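PDB 4INZ: soluble epoxide hydrolase from Bacillus megaterium, which belongs to the alpha/beta hydrolase fold family of enzymes, with a mixed central beta-sheet flanked by helices and a helical insertion covering one end. Local coordinates for residues Asn24-Asn29 / Val93-Gln98; Ala136-His141 / Asn254-Phe259; Arg150-Gln155 / Met260-Asp265. The protein carries 1 engineered substitution. All blocks are in the same frame, centred on the assembly; numbering follows the deposited sequence. Where two conformers were deposited one is given.

Contact 1: Asn24-Asn29 / Val93-Gln98; sequences NVNGVN and VEDIRQ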
loop_
_atom_site.group_PDB
_atom_site.type_symbol
_atom_site.label_atom_id
_atom_site.label_comp_id
_atom_site.label_asym_id
_atom_site.label_seq_id
_atom_site.Cartn_x
_atom_site.Cartn_y
_atom_site.Cartn_z
ATOM N N ASN A 24 -6.480 13.710 -13.579
ATOM C CA ASN A 24 -6.867 14.735 -12.626
ATOM C C ASN A 24 -8.031 14.253 -11.779
ATOM O O ASN A 24 -9.118 13.981 -12.293
ATOM C CB ASN A 24 -7.236 16.037 -13.351
ATOM C CG ASN A 24 -7.579 17.164 -12.392
ATOM O OD1 ASN A 24 -8.749 17.460 -12.157
ATOM N ND2 ASN A 24 -6.553 17.802 -11.834
ATOM N N VAL A 25 -7.795 14.135 -10.479
ATOM C CA VAL A 25 -8.824 13.682 -9.560
ATOM C C VAL A 25 -8.750 14.464 -8.262
ATOM O O VAL A 25 -7.663 14.783 -7.776
ATOM C CB VAL A 25 -8.681 12.175 -9.224
ATOM C CG1 VAL A 25 -8.737 11.326 -10.485
ATOM C CG2 VAL A 25 -7.397 11.915 -8.453
ATOM N N ASN A 26 -9.914 14.786 -7.711
ATOM C CA ASN A 26 -9.987 15.274 -6.344
ATOM C C ASN A 26 -9.039 16.442 -6.078
ATOM O O ASN A 26 -8.451 16.546 -4.999
ATOM C CB ASN A 26 -9.689 14.119 -5.385
ATOM C CG ASN A 26 -10.166 14.391 -3.976
ATOM O OD1 ASN A 26 -10.989 15.283 -3.744
ATOM N ND2 ASN A 26 -9.655 13.621 -3.022
ATOM N N GLY A 27 -8.886 17.311 -7.073
ATOM C CA GLY A 27 -8.121 18.536 -6.911
ATOM C C GLY A 27 -6.621 18.404 -7.110
ATOM O O GLY A 27 -5.878 19.364 -6.896
ATOM N N VAL A 28 -6.172 17.220 -7.519
ATOM C CA VAL A 28 -4.748 16.979 -7.736
ATOM C C VAL A 28 -4.504 16.212 -9.031
ATOM O O VAL A 28 -5.402 15.536 -9.536
ATOM C CB VAL A 28 -4.126 16.188 -6.560
ATOM C CG1 VAL A 28 -4.388 16.905 -5.243
ATOM C CG2 VAL A 28 -4.676 14.767 -6.513
ATOM N N ASN A 29 -3.293 16.331 -9.572
ATOM C CA ASN A 29 -2.879 15.533 -10.717
ATOM C C ASN A 29 -2.074 14.346 -10.221
ATOM O O ASN A 29 -1.003 14.526 -9.633
ATOM C CB ASN A 29 -2.010 16.353 -11.677
ATOM C CG ASN A 29 -2.785 17.434 -12.401
ATOM O OD1 ASN A 29 -3.954 17.256 -12.749
ATOM N ND2 ASN A 29 -2.132 18.566 -12.640
ATOM N N VAL A 93 -9.068 8.168 0.099
ATOM C CA VAL A 93 -10.122 7.269 -0.360
ATOM C C VAL A 93 -10.856 7.842 -1.572
ATOM O O VAL A 93 -11.196 7.113 -2.505
ATOM C CB VAL A 93 -11.129 6.938 0.776
ATOM C CG1 VAL A 93 -12.410 6.316 0.213
ATOM C CG2 VAL A 93 -10.492 6.012 1.808
ATOM N N GLU A 94 -11.089 9.153 -1.564
ATOM C CA GLU A 94 -11.742 9.809 -2.694
ATOM C C GLU A 94 -10.842 9.800 -3.930
ATOM O O GLU A 94 -11.328 9.680 -5.058
ATOM C CB GLU A 94 -12.169 11.236 -2.336
ATOM C CG GLU A 94 -12.759 12.019 -3.504
ATOM C CD GLU A 94 -14.172 11.580 -3.887
ATOM O OE1 GLU A 94 -14.710 10.637 -3.272
ATOM O OE2 GLU A 94 -14.748 12.194 -4.811
ATOM N N ASP A 95 -9.533 9.922 -3.724
ATOM C CA ASP A 95 -8.594 9.791 -4.833
ATOM C C ASP A 95 -8.878 8.489 -5.561
ATOM O O ASP A 95 -8.997 8.462 -6.785
ATOM C CB ASP A 95 -7.138 9.771 -4.352
ATOM C CG ASP A 95 -6.598 11.152 -4.038
ATOM O OD1 ASP A 95 -7.307 12.151 -4.290
ATOM O OD2 ASP A 95 -5.450 11.232 -3.547
ATOM N N ILE A 96 -8.977 7.405 -4.795
ATOM C CA ILE A 96 -9.118 6.084 -5.383
ATOM C C ILE A 96 -10.449 5.962 -6.108
ATOM O O ILE A 96 -10.516 5.408 -7.203
ATOM C CB ILE A 96 -8.976 4.966 -4.327
ATOM C CG1 ILE A 96 -7.639 5.105 -3.590
ATOM C CG2 ILE A 96 -9.086 3.590 -4.984
ATOM C CD1 ILE A 96 -6.416 5.178 -4.506
ATOM N N ARG A 97 -11.505 6.499 -5.509
ATOM C CA ARG A 97 -12.815 6.455 -6.143
ATOM C C ARG A 97 -12.794 7.147 -7.504
ATOM O O ARG A 97 -13.309 6.611 -8.486
ATOM C CB ARG A 97 -13.873 7.100 -5.250
ATOM C CG ARG A 97 -15.288 6.716 -5.617
ATOM C CD ARG A 97 -16.304 7.607 -4.907
ATOM N NE ARG A 97 -16.180 9.005 -5.310
ATOM C CZ ARG A 97 -16.692 9.505 -6.430
ATOM N NH1 ARG A 97 -17.365 8.721 -7.263
ATOM N NH2 ARG A 97 -16.530 10.787 -6.722
ATOM N N GLN A 98 -12.198 8.335 -7.557
ATOM C CA GLN A 98 -12.182 9.123 -8.788
ATOM C C GLN A 98 -11.233 8.539 -9.836
ATOM O O GLN A 98 -11.463 8.680 -11.032
ATOM C CB GLN A 98 -11.834 10.591 -8.507
ATOM C CG GLN A 98 -12.867 11.347 -7.684
ATOM C CD GLN A 98 -12.700 12.859 -7.786
ATOM O OE1 GLN A 98 -12.103 13.366 -8.735
ATOM N NE2 GLN A 98 -13.218 13.582 -6.801
#
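Asn26 is held to helix 89-102 by two hydrogen bonds, one from its backbone and one from its side chain. Its backbone N donates to Gln98 OE1 over 2.8 Å, a somewhat bent bond (141° at the hydrogen) that reaches the oxygen from well above the plane of the Gln98 amide. One turn earlier on the helix, Asp95 OD1 takes the bond from Asn26 ND2 at 3.0 Å, again from above the plane of the acceptor, the amide and carboxylate planes standing nearly at right angles. Asn26 CG lies anti to the backbone N (chi1 -161°), which carries the amide across the helix surface, where its CG also rests on Glu94 CG at 3.5 Å. The Gln98 amide is itself steadied: its NE2 donates almost straight (172°) to Glu94 OE2 at 2.9 Å, while Arg97 binds the same carboxylate through NE and NH2, one to each oxygen. Around these polar groups the packing is aliphatic, Val25 CB meeting Gln98 CB at 3.6 Å as the two side chains run antiparallel alongside one another. Residues 25-28 form a type I' turn, the tight connection of a beta-hairpin with a two-residue loop, so the contact pins the tip of the hairpin of strands 20-25 and 28-36 onto helix 89-102. Arg73 forms a salt bridge with Asp95 OD2 and also touches Asn26 and Val28, while the helix's Val93 and Ile96 pack against helix 115-126.

Contact 2: Ala136-His141 / Asn254-Phe259; sequences AFNGPH and NQDPTF
The phenyl ring of Phe259 lies under the backbone of Gly139, whose CA stands 3.8 Å from the ring centroid and only 9° off the ring normal, a CH-pi contact over the middle of one face. At the rim of the same ring, in its plane, sits the carboxylate oxygen Asp256 OD2. Pro140 reaches the ring obliquely, its CD 3.8 Å from Phe259 CE1, and the two side chains cross at a slant. Phe259 CG is anti to its own carbonyl carbon (chi1 -64°), a setting that lays the ring along the Gly139-Pro140 peptide.

The second pair of flat groups is the Asn138 amide and the Asp256 carboxylate, which reach toward each other across the contact with their planes 51° apart; Asn138 CB comes to 3.3 Å from Asp256 OD2. This oxygen also accepts a hydrogen bond from His284 ND1. An acidic residue in the loop after strand 248-253, paired with a histidine beyond the last strand, is consistent with the acid and histidine of the catalytic triad of alpha/beta hydrolases. The other carboxylate oxygen, Asp256 OD1, accepts a nearly straight bond from Thr258 N at 2.9 Å, closing an Asx turn; the N-H approaches from above the carboxylate plane. Asp256 is thus tied through both oxygens, one to its own loop and one to His284. The side chain of Pro140 lies about 4 Å from a bound di(hydroxyethyl)ether, and the next residue, His141, is the N-cap of helix 142-151, with ND1 bonded to Thr144 N.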
loop_
_atom_site.group_PDB
_atom_site.type_symbol
_atom_site.label_atom_id
_atom_site.label_comp_id
_atom_site.label_asym_id
_atom_site.label_seq_id
_atom_site.Cartn_x
_atom_site.Cartn_y
_atom_site.Cartn_z
ATOM N N ALA A 136 -4.493 -8.239 -1.114
ATOM C CA ALA A 136 -3.772 -7.428 -0.142
ATOM C C ALA A 136 -2.456 -8.077 0.263
ATOM O O ALA A 136 -2.431 -9.245 0.651
ATOM C CB ALA A 136 -4.634 -7.201 1.083
ATOM N N PHE A 137 -1.373 -7.302 0.176
ATOM C CA PHE A 137 -0.058 -7.717 0.667
ATOM C C PHE A 137 0.176 -7.148 2.070
ATOM O O PHE A 137 -0.725 -6.550 2.656
ATOM C CB PHE A 137 1.049 -7.254 -0.304
ATOM C CG PHE A 137 0.990 -7.929 -1.645
ATOM C CD1 PHE A 137 1.828 -9.006 -1.932
ATOM C CD2 PHE A 137 0.091 -7.499 -2.620
ATOM C CE1 PHE A 137 1.770 -9.643 -3.174
ATOM C CE2 PHE A 137 0.020 -8.138 -3.858
ATOM C CZ PHE A 137 0.861 -9.206 -4.140
ATOM N N ASN A 138 1.378 -7.334 2.610
ATOM C CA ASN A 138 1.693 -6.847 3.955
ATOM C C ASN A 138 1.197 -5.427 4.196
ATOM O O ASN A 138 1.510 -4.525 3.429
ATOM C CB ASN A 138 3.201 -6.905 4.206
ATOM C CG ASN A 138 3.713 -8.314 4.276
ATOM O OD1 ASN A 138 4.253 -8.744 5.302
ATOM N ND2 ASN A 138 3.520 -9.059 3.199
ATOM N N GLY A 139 0.439 -5.236 5.270
ATOM C CA GLY A 139 -0.135 -3.941 5.597
ATOM C C GLY A 139 -1.295 -4.156 6.549
ATOM O O GLY A 139 -1.660 -5.292 6.827
ATOM N N PRO A 140 -1.888 -3.067 7.049
ATOM C CA PRO A 140 -2.874 -3.225 8.125
ATOM C C PRO A 140 -4.308 -3.482 7.649
ATOM O O PRO A 140 -4.854 -2.703 6.864
ATOM C CB PRO A 140 -2.793 -1.884 8.854
ATOM C CG PRO A 140 -2.469 -0.898 7.743
ATOM C CD PRO A 140 -1.559 -1.655 6.787
ATOM N N HIS A 141 -4.907 -4.571 8.129
ATOM C CA HIS A 141 -6.352 -4.733 8.029
ATOM C C HIS A 141 -6.969 -3.790 9.057
ATOM O O HIS A 141 -6.484 -3.704 10.179
ATOM C CB HIS A 141 -6.769 -6.179 8.328
ATOM C CG HIS A 141 -8.252 -6.385 8.326
ATOM N ND1 HIS A 141 -9.014 -6.340 9.475
ATOM C CD2 HIS A 141 -9.117 -6.623 7.311
ATOM C CE1 HIS A 141 -10.283 -6.546 9.168
ATOM N NE2 HIS A 141 -10.373 -6.717 7.860
ATOM N N ASN A 254 6.265 -13.504 5.626
ATOM C CA ASN A 254 6.372 -13.770 7.060
ATOM C C ASN A 254 7.481 -13.011 7.786
ATOM O O ASN A 254 7.388 -12.789 8.999
ATOM C CB ASN A 254 6.519 -15.273 7.330
ATOM C CG ASN A 254 5.217 -16.019 7.172
ATOM O OD1 ASN A 254 4.149 -15.410 7.136
ATOM N ND2 ASN A 254 5.294 -17.350 7.089
ATOM N N GLN A 255 8.534 -12.633 7.065
ATOM C CA GLN A 255 9.709 -12.038 7.707
ATOM C C GLN A 255 9.593 -10.525 7.894
ATOM O O GLN A 255 10.519 -9.877 8.394
ATOM C CB GLN A 255 10.982 -12.374 6.925
ATOM C CG GLN A 255 11.228 -13.856 6.748
ATOM C CD GLN A 255 12.290 -14.134 5.700
ATOM O OE1 GLN A 255 12.504 -13.331 4.787
ATOM N NE2 GLN A 255 12.961 -15.273 5.824
ATOM N N ASP A 256 8.451 -9.968 7.499
ATOM C CA ASP A 256 8.210 -8.532 7.614
ATOM C C ASP A 256 8.444 -8.028 9.039
ATOM O O ASP A 256 7.769 -8.462 9.963
ATOM C CB ASP A 256 6.769 -8.242 7.214
ATOM C CG ASP A 256 6.482 -6.765 7.080
ATOM O OD1 ASP A 256 7.360 -5.928 7.387
ATOM O OD2 ASP A 256 5.354 -6.443 6.676
ATOM N N PRO A 257 9.386 -7.090 9.218
ATOM C CA PRO A 257 9.649 -6.551 10.559
ATOM C C PRO A 257 8.639 -5.490 11.002
ATOM O O PRO A 257 8.635 -5.109 12.172
ATOM C CB PRO A 257 11.027 -5.908 10.404
ATOM C CG PRO A 257 11.069 -5.485 8.970
ATOM C CD PRO A 257 10.328 -6.563 8.213
ATOM N N THR A 258 7.788 -5.031 10.092
ATOM C CA THR A 258 6.855 -3.942 10.379
ATOM C C THR A 258 5.451 -4.426 10.737
ATOM O O THR A 258 4.740 -3.790 11.509
ATOM C CB THR A 258 6.755 -2.990 9.178
ATOM O OG1 THR A 258 8.053 -2.465 8.876
ATOM C CG2 THR A 258 5.809 -1.848 9.486
ATOM N N PHE A 259 5.043 -5.543 10.151
ATOM C CA PHE A 259 3.730 -6.118 10.450
ATOM C C PHE A 259 3.877 -7.574 10.880
ATOM O O PHE A 259 4.377 -8.409 10.127
ATOM C CB PHE A 259 2.779 -5.987 9.252
ATOM C CG PHE A 259 2.465 -4.566 8.887
ATOM C CD1 PHE A 259 1.454 -3.873 9.536
ATOM C CD2 PHE A 259 3.193 -3.913 7.907
ATOM C CE1 PHE A 259 1.175 -2.555 9.208
ATOM C CE2 PHE A 259 2.914 -2.596 7.575
ATOM C CZ PHE A 259 1.905 -1.914 8.231
#

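Contact 3: Arg150-Gln155 / Met260-Asp265; sequences RTNKNQ and MPENLD. With EDO (1,2-ethanediol), chain C.
The N-cap of helix 153-158, in the helical region inserted between strands 131-137 and 248-253, probably the cap as in related epoxide hydrolases, faces the short 3-10 segment 261-264, with Asn152 reaching out to Glu262. Asn152 works with both ends of its amide. OD1 caps the helix, accepting from Gln155 N at 3.1 Å and more weakly from Asn154 N, while ND2 donates to Glu262 OE1 at 3.2 Å and to Glu148 OE1 of the preceding helix. The bond to Glu262 is bent (142°) and meets the carboxylate from above its plane, although the acceptor lies in the plane of the Asn152 amide. In Asn152, chi1 (-172°) swings the amide out between helix start and Glu262, and its rotation about chi2 directs OD1 to the one and ND2 to the other. A water extends the link, accepting from Asn154 ND2 and donating to Glu262 OE1 at 2.7 Å, so that this oxygen serves two donors.

Met260 packs beside these polar groups. With its CG anti to the carbonyl carbon and a bend at chi2, SD comes against Asn154 CB at 3.8 Å, and Met260 CG is 3.7 Å from Gln155 N. The buried Gln155 amide lies between Met260 N and the Asn263 amide. Met260 O receives both Asn263 N and, nearly straight (169°), Asn263 ND2, which fixes the start of the 3-10 turn. At the far end, Arg150 NE donates to O1 of a bound 1,2-ethanediol. Asn263 also packs against Phe145 and Glu148 of helix 142-151, while Leu264 lies on Ile250 and Trp252 of strand 248-253 and on Val276 of strand 274-279.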
loop_
_atom_site.group_PDB
_atom_site.type_symbol
_atom_site.label_atom_id
_atom_site.label_comp_id
_atom_site.label_asym_id
_atom_site.label_seq_id
_atom_site.Cartn_x
_atom_site.Cartn_y
_atom_site.Cartn_z
ATOM N N ARG A 150 -3.111 -2.905 20.274
ATOM C CA ARG A 150 -3.576 -2.880 21.660
ATOM C C ARG A 150 -2.888 -3.918 22.545
ATOM O O ARG A 150 -2.614 -3.654 23.717
ATOM C CB ARG A 150 -5.096 -3.087 21.738
ATOM C CG ARG A 150 -5.923 -1.839 21.473
ATOM C CD ARG A 150 -7.386 -2.037 21.861
ATOM N NE ARG A 150 -8.070 -3.002 20.999
ATOM C CZ ARG A 150 -8.672 -2.682 19.857
ATOM N NH1 ARG A 150 -8.666 -1.424 19.435
ATOM N NH2 ARG A 150 -9.274 -3.614 19.131
ATOM N N THR A 151 -2.610 -5.094 21.995
ATOM C CA THR A 151 -2.238 -6.226 22.846
ATOM C C THR A 151 -0.915 -6.893 22.499
ATOM O O THR A 151 -0.314 -7.565 23.338
ATOM C CB THR A 151 -3.334 -7.307 22.829
ATOM O OG1 THR A 151 -3.549 -7.745 21.483
ATOM C CG2 THR A 151 -4.633 -6.755 23.389
ATOM N N ASN A 152 -0.470 -6.724 21.261
ATOM C CA ASN A 152 0.696 -7.449 20.776
ATOM C C ASN A 152 1.970 -6.649 21.009
ATOM O O ASN A 152 2.218 -5.662 20.324
ATOM C CB ASN A 152 0.518 -7.767 19.291
ATOM C CG ASN A 152 1.604 -8.679 18.744
ATOM O OD1 ASN A 152 2.738 -8.685 19.231
ATOM N ND2 ASN A 152 1.262 -9.448 17.709
ATOM N N LYS A 153 2.770 -7.071 21.985
ATOM C CA LYS A 153 4.000 -6.353 22.312
ATOM C C LYS A 153 4.961 -6.262 21.131
ATOM O O LYS A 153 5.629 -5.239 20.941
ATOM C CB LYS A 153 4.695 -6.982 23.523
ATOM C CG LYS A 153 3.952 -6.757 24.829
ATOM C CD LYS A 153 3.404 -5.339 24.884
ATOM C CE LYS A 153 3.096 -4.896 26.303
ATOM N NZ LYS A 153 2.570 -3.501 26.315
ATOM N N ASN A 154 5.030 -7.330 20.340
ATOM C CA ASN A 154 5.893 -7.343 19.168
ATOM C C ASN A 154 5.438 -6.318 18.130
ATOM O O ASN A 154 6.261 -5.663 17.495
ATOM C CB ASN A 154 5.968 -8.746 18.551
ATOM C CG ASN A 154 6.783 -9.722 19.394
ATOM O OD1 ASN A 154 7.694 -9.328 20.128
ATOM N ND2 ASN A 154 6.465 -11.006 19.280
ATOM N N GLN A 155 4.128 -6.170 17.963
ATOM C CA GLN A 155 3.604 -5.209 16.997
ATOM C C GLN A 155 3.806 -3.785 17.494
ATOM O O GLN A 155 4.060 -2.866 16.710
ATOM C CB GLN A 155 2.122 -5.442 16.717
ATOM C CG GLN A 155 1.584 -4.512 15.641
ATOM C CD GLN A 155 2.326 -4.668 14.323
ATOM O OE1 GLN A 155 2.992 -3.736 13.841
ATOM N NE2 GLN A 155 2.219 -5.848 13.734
ATOM N N MET A 260 3.448 -7.860 12.105
ATOM C CA MET A 260 3.600 -9.182 12.704
ATOM C C MET A 260 2.600 -10.166 12.123
ATOM O O MET A 260 1.547 -9.770 11.635
ATOM C CB MET A 260 3.439 -9.092 14.224
ATOM C CG MET A 260 4.479 -8.215 14.911
ATOM S SD MET A 260 6.174 -8.830 14.729
ATOM C CE MET A 260 6.759 -7.889 13.317
ATOM N N PRO A 261 2.926 -11.465 12.166
ATOM C CA PRO A 261 2.041 -12.476 11.582
ATOM C C PRO A 261 0.648 -12.491 12.209
ATOM O O PRO A 261 -0.307 -12.869 11.529
ATOM C CB PRO A 261 2.767 -13.796 11.890
ATOM C CG PRO A 261 4.192 -13.416 12.041
ATOM C CD PRO A 261 4.186 -12.049 12.658
ATOM N N GLU A 262 0.532 -12.097 13.478
ATOM C CA GLU A 262 -0.755 -12.164 14.179
ATOM C C GLU A 262 -1.821 -11.240 13.584
ATOM O O GLU A 262 -3.002 -11.358 13.912
ATOM C CB GLU A 262 -0.590 -11.886 15.676
ATOM C CG GLU A 262 0.140 -12.982 16.442
ATOM C CD GLU A 262 1.645 -12.916 16.270
ATOM O OE1 GLU A 262 2.150 -11.877 15.794
ATOM O OE2 GLU A 262 2.326 -13.908 16.606
ATOM N N ASN A 263 -1.409 -10.322 12.711
ATOM C CA ASN A 263 -2.369 -9.474 12.016
ATOM C C ASN A 263 -3.364 -10.313 11.229
ATOM O O ASN A 263 -4.461 -9.859 10.916
ATOM C CB ASN A 263 -1.649 -8.490 11.086
ATOM C CG ASN A 263 -1.062 -7.321 11.836
ATOM O OD1 ASN A 263 -1.765 -6.365 12.147
ATOM N ND2 ASN A 263 0.227 -7.396 12.148
ATOM N N LEU A 264 -2.977 -11.549 10.922
ATOM C CA LEU A 264 -3.810 -12.422 10.106
ATOM C C LEU A 264 -4.711 -13.329 10.932
ATOM O O LEU A 264 -5.624 -13.956 10.392
ATOM C CB LEU A 264 -2.935 -13.276 9.193
ATOM C CG LEU A 264 -2.096 -12.430 8.235
ATOM C CD1 LEU A 264 -1.369 -13.334 7.266
ATOM C CD2 LEU A 264 -3.002 -11.461 7.497
ATOM N N ASP A 265 -4.451 -13.401 12.234
ATOM C CA ASP A 265 -5.258 -14.230 13.124
ATOM C C ASP A 265 -6.725 -13.803 13.103
ATOM O O ASP A 265 -7.048 -12.638 13.356
ATOM C CB ASP A 265 -4.733 -14.165 14.562
ATOM C CG ASP A 265 -3.349 -14.778 14.717
ATOM O OD1 ASP A 265 -2.897 -15.489 13.796
ATOM O OD2 ASP A 265 -2.720 -14.555 15.774
HETATM C C1 EDO C . -9.508 -5.767 21.641
HETATM O O1 EDO C . -8.097 -5.859 21.877
HETATM C C2 EDO C . -9.843 -6.340 20.268
HETATM O O2 EDO C . -10.387 -7.658 20.418
HETATM O O HOH W 1 4.506 -11.166 16.925
#

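Starting from the N terminus, contact 1 closes first: the hairpin at 24-29 meets helix 89-102 after 63 intervening residues, binding the outer edge of the sheet to a flanking helix. It is complete before contact 2 opens at 136-141, on the other side of the chain's centre, their centres about 26 Å apart. Contacts 2 and 3 cross, since 136-141 and 150-155 are followed in the same order by 254-259 and 260-265. Contact 2 spans the helical insertion, and contact 3 most of it; they touch where the Gln155 side chain packs against Thr258 and Phe259. Together they tie the end of strand 131-137 and the first insertion helices to the single loop between strands 248-253 and 274-279.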